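Local structure of Glyco_hydro_cc domain-containing protein (Pseudomonas viridiflava, 6UAV) at residues K204-M207 with A208-V211. The protein is a family GH128 (subgroup II) endo-beta-1,3-glucanase, a TIM-barrel glycoside hydrolase that cleaves beta-1,3-glucan chains. Sequence-based numbering, arbitrary orientation.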
# COMPACT_ATOMS: atom_id res chain seq x y z
N LYS A 204 -2.02 0.38 -19.88
CA LYS A 204 -3.23 1.26 -19.74
C LYS A 204 -4.48 0.39 -19.63
O LYS A 204 -5.39 0.65 -18.78
CB LYS A 204 -3.35 2.26 -20.91
CG LYS A 204 -2.38 3.44 -20.89
CD LYS A 204 -2.44 4.31 -22.14
CE LYS A 204 -3.73 5.10 -22.19
NZ LYS A 204 -3.79 5.89 -23.43
N GLN A 205 -4.57 -0.63 -20.48
CA GLN A 205 -5.72 -1.57 -20.48
C GLN A 205 -5.84 -2.19 -19.09
O GLN A 205 -6.95 -2.26 -18.52
CB GLN A 205 -5.57 -2.55 -21.63
CG GLN A 205 -6.82 -3.39 -21.88
CD GLN A 205 -7.04 -4.50 -20.88
OE1 GLN A 205 -6.10 -5.05 -20.30
NE2 GLN A 205 -8.30 -4.85 -20.67
N GLN A 206 -4.73 -2.67 -18.55
CA GLN A 206 -4.77 -3.40 -17.27
C GLN A 206 -4.99 -2.40 -16.12
O GLN A 206 -5.77 -2.74 -15.20
CB GLN A 206 -3.50 -4.21 -17.09
CG GLN A 206 -3.60 -5.57 -17.76
CD GLN A 206 -4.71 -6.40 -17.13
OE1 GLN A 206 -4.57 -6.81 -15.97
NE2 GLN A 206 -5.80 -6.61 -17.88
N MET A 207 -4.44 -1.19 -16.20
CA MET A 207 -4.73 -0.14 -15.19
C MET A 207 -6.22 0.14 -15.18
O MET A 207 -6.82 0.19 -14.09
CB MET A 207 -3.96 1.16 -15.49
CG MET A 207 -4.42 2.30 -14.61
SD MET A 207 -3.54 3.81 -15.03
CE MET A 207 -2.02 3.49 -14.13
N ALA A 208 -6.84 0.30 -16.33
CA ALA A 208 -8.29 0.61 -16.34
C ALA A 208 -9.07 -0.56 -15.69
O ALA A 208 -9.99 -0.32 -14.90
CB ALA A 208 -8.75 0.92 -17.76
N GLU A 209 -8.77 -1.79 -16.09
CA GLU A 209 -9.49 -2.98 -15.57
C GLU A 209 -9.32 -3.04 -14.04
O GLU A 209 -10.31 -3.14 -13.33
CB GLU A 209 -8.95 -4.27 -16.19
CG GLU A 209 -9.73 -4.61 -17.42
CD GLU A 209 -9.66 -6.04 -17.94
OE1 GLU A 209 -9.03 -6.91 -17.27
OE2 GLU A 209 -10.21 -6.23 -19.04
N MET A 210 -8.08 -2.95 -13.57
CA MET A 210 -7.79 -3.10 -12.12
C MET A 210 -8.40 -1.93 -11.36
O MET A 210 -9.00 -2.18 -10.32
CB MET A 210 -6.29 -3.18 -11.89
CG MET A 210 -5.69 -4.34 -12.61
SD MET A 210 -3.82 -4.45 -12.49
CE MET A 210 -3.89 -5.38 -10.99
N VAL A 211 -8.25 -0.70 -11.85
CA VAL A 211 -8.80 0.47 -11.11
C VAL A 211 -10.32 0.35 -11.07
O VAL A 211 -10.94 0.63 -9.97
CB VAL A 211 -8.34 1.81 -11.75
CG1 VAL A 211 -9.16 3.00 -11.23
CG2 VAL A 211 -6.88 2.02 -11.48
O HOH W 1 -8.12 -9.07 -17.78
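Residues 204-207 and 208-211 form two turns of alpha helix, in which the amide N of Ala208, Glu209, Met210 and Val211 hydrogen-bonds to the carbonyl O of Lys204, Gln205, Gln206 and Met207, respectively. This helix, 200-216, is the helical part of the beta-alpha-beta crossover between TIM-barrel strands 180-185 and 220-225. On its outer side the carboxylate of Glu209 receives two glutamine amides. Gln205 NE2 gives a weak, bent bond to Glu209 OE2 (2.9 Å, 136°). Gln206 NE2 makes a longer, weak one to Glu209 OE1 (3.3 Å). The Gln205 amide is turned 75° from the carboxylate plane. The glutamines are also tied to each other: Gln206 NE2 donates in plane to a lone pair of Gln205 OE1 at 2.9 Å. The other end of the Gln206 amide, OE1, bonds to Asn187, so both its ends are held. Lys204 NZ lies apart from this cluster and forms a salt bridge with Glu248 of helix 248-255. On the barrel side Met207 and Val211 lie side by side and touch Trp225 and Tyr223 of strand 220-225, respectively. With chi1 at 170°, Met207 CG swings beside its own carbonyl carbon, and it lies 4.0 Å from Val211 CG2.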